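Local coordinates for protein involved in catabolism of external DNA (Legionella pneumophila subsp. pneumophila, PDB 2OO3) that probably methylates a single adenine of 23S ribosomal RNA at its N6 position, using S-adenosyl-L-methionine as the methyl donor, at residues 98-101 and 102-106. Residues are numbered along the deposited sequence; the frame is centred on the assembly and turned at random.
Sequences YYPG and SPYFA
Pro100 sets CB over one face of the Phe105 ring, a CH-pi contact in which CB stands 4.3 Å from the ring centroid of Phe105. The pair illustrates how a strand-to-helix junction packs back on itself: strand 98-100 ends, Gly101 takes the N-cap position, and helix 102-109 sets off in a new direction. Phe105 reaches the proline because its CG lies beside its own backbone N (chi1 -68°), which swings the ring back over the helix start. The nearest approach of the two side chains is Phe105 CZ to Pro100 CG, 3.7 Å. Pro100 O, buried with no polar partner in the model, lies 3.5 Å from Phe105 CE2. Tyr104 takes the other course, its CG anti to the backbone N, and meets the same proline through CD2, 3.6 Å from Pro100 CB, before its hydroxyl goes on to Gln89. Helix 81-90 adds Val86, which touches Pro100, Tyr104 and Phe105 alike. Tyr99 OH, 4.2 Å from Phe105 CZ, is hydrogen-bonded to His20. His20 and Ser102 are both predicted S-adenosyl-L-methionine-binding residues; the junction thus probably borders the cofactor pocket. At the cap itself, Gly101 O receives two weak backbone bonds. That from Tyr104 N is 3.0 Å long but bent to 124°; that from Phe105 N, at 3.3 Å, is straighter, 160°.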
loop_
_atom_site.group_PDB
_atom_site.type_symbol
_atom_site.label_atom_id
_atom_site.label_comp_id
_atom_site.label_asym_id
_atom_site.label_seq_id
_atom_site.Cartn_x
_atom_site.Cartn_y
_atom_site.Cartn_z
ATOM N N TYR A 98 -17.729 6.587 -0.418
ATOM C CA TYR A 98 -16.759 5.910 0.445
ATOM C C TYR A 98 -15.519 5.522 -0.332
ATOM O O TYR A 98 -15.600 5.102 -1.504
ATOM C CB TYR A 98 -17.380 4.658 1.099
ATOM C CG TYR A 98 -17.951 4.972 2.472
ATOM C CD1 TYR A 98 -17.265 4.617 3.632
ATOM C CD2 TYR A 98 -19.150 5.699 2.601
ATOM C CE1 TYR A 98 -17.802 4.945 4.922
ATOM C CE2 TYR A 98 -19.680 6.034 3.870
ATOM C CZ TYR A 98 -19.002 5.655 5.003
ATOM O OH TYR A 98 -19.520 5.999 6.247
ATOM N N TYR A 99 -14.374 5.655 0.315
ATOM C CA TYR A 99 -13.146 5.057 -0.204
ATOM C C TYR A 99 -12.640 3.965 0.772
ATOM O O TYR A 99 -12.569 4.218 1.979
ATOM C CB TYR A 99 -12.068 6.157 -0.421
ATOM C CG TYR A 99 -10.815 5.625 -1.094
ATOM C CD1 TYR A 99 -10.804 5.366 -2.456
ATOM C CD2 TYR A 99 -9.669 5.335 -0.355
ATOM C CE1 TYR A 99 -9.668 4.874 -3.078
ATOM C CE2 TYR A 99 -8.531 4.804 -0.962
ATOM C CZ TYR A 99 -8.547 4.598 -2.335
ATOM O OH TYR A 99 -7.473 4.049 -2.954
ATOM N N PRO A 100 -12.286 2.763 0.255
ATOM C CA PRO A 100 -11.803 1.709 1.156
ATOM C C PRO A 100 -10.365 1.928 1.606
ATOM O O PRO A 100 -9.547 2.496 0.865
ATOM C CB PRO A 100 -11.915 0.428 0.317
ATOM C CG PRO A 100 -12.289 0.827 -1.063
ATOM C CD PRO A 100 -12.298 2.335 -1.153
ATOM N N GLY A 101 -10.056 1.504 2.822
ATOM C CA GLY A 101 -8.668 1.515 3.263
ATOM C C GLY A 101 -8.057 0.192 2.851
ATOM O O GLY A 101 -8.783 -0.704 2.415
ATOM N N SER A 102 -6.741 0.053 3.001
ATOM C CA SER A 102 -6.044 -1.168 2.646
ATOM C C SER A 102 -6.646 -2.445 3.266
ATOM O O SER A 102 -6.759 -3.476 2.571
ATOM C CB SER A 102 -4.520 -1.032 2.897
ATOM O OG SER A 102 -4.266 -0.926 4.281
ATOM N N PRO A 103 -7.094 -2.396 4.534
ATOM C CA PRO A 103 -7.713 -3.642 5.052
ATOM C C PRO A 103 -8.964 -4.094 4.266
ATOM O O PRO A 103 -9.160 -5.279 4.108
ATOM C CB PRO A 103 -8.142 -3.241 6.484
ATOM C CG PRO A 103 -7.241 -2.149 6.853
ATOM C CD PRO A 103 -7.108 -1.339 5.578
ATOM N N TYR A 104 -9.771 -3.144 3.780
ATOM C CA TYR A 104 -10.955 -3.455 2.975
ATOM C C TYR A 104 -10.571 -4.083 1.632
ATOM O O TYR A 104 -11.212 -5.045 1.186
ATOM C CB TYR A 104 -11.828 -2.193 2.795
ATOM C CG TYR A 104 -13.241 -2.501 2.360
ATOM C CD1 TYR A 104 -14.274 -2.604 3.302
ATOM C CD2 TYR A 104 -13.559 -2.651 1.013
ATOM C CE1 TYR A 104 -15.591 -2.924 2.917
ATOM C CE2 TYR A 104 -14.898 -2.926 0.608
ATOM C CZ TYR A 104 -15.885 -3.070 1.573
ATOM O OH TYR A 104 -17.178 -3.341 1.197
ATOM N N PHE A 105 -9.506 -3.603 0.993
ATOM C CA PHE A 105 -8.974 -4.330 -0.177
ATOM C C PHE A 105 -8.531 -5.762 0.171
ATOM O O PHE A 105 -8.859 -6.738 -0.559
ATOM C CB PHE A 105 -7.818 -3.532 -0.824
ATOM C CG PHE A 105 -8.268 -2.235 -1.479
ATOM C CD1 PHE A 105 -8.895 -2.249 -2.740
ATOM C CD2 PHE A 105 -8.053 -1.019 -0.858
ATOM C CE1 PHE A 105 -9.311 -1.041 -3.352
ATOM C CE2 PHE A 105 -8.456 0.199 -1.471
ATOM C CZ PHE A 105 -9.092 0.172 -2.706
ATOM N N ALA A 106 -7.769 -5.915 1.251
ATOM C CA ALA A 106 -7.211 -7.233 1.588
ATOM C C ALA A 106 -8.298 -8.281 1.897
ATOM O O ALA A 106 -8.242 -9.438 1.465
ATOM C CB ALA A 106 -6.194 -7.106 2.746
#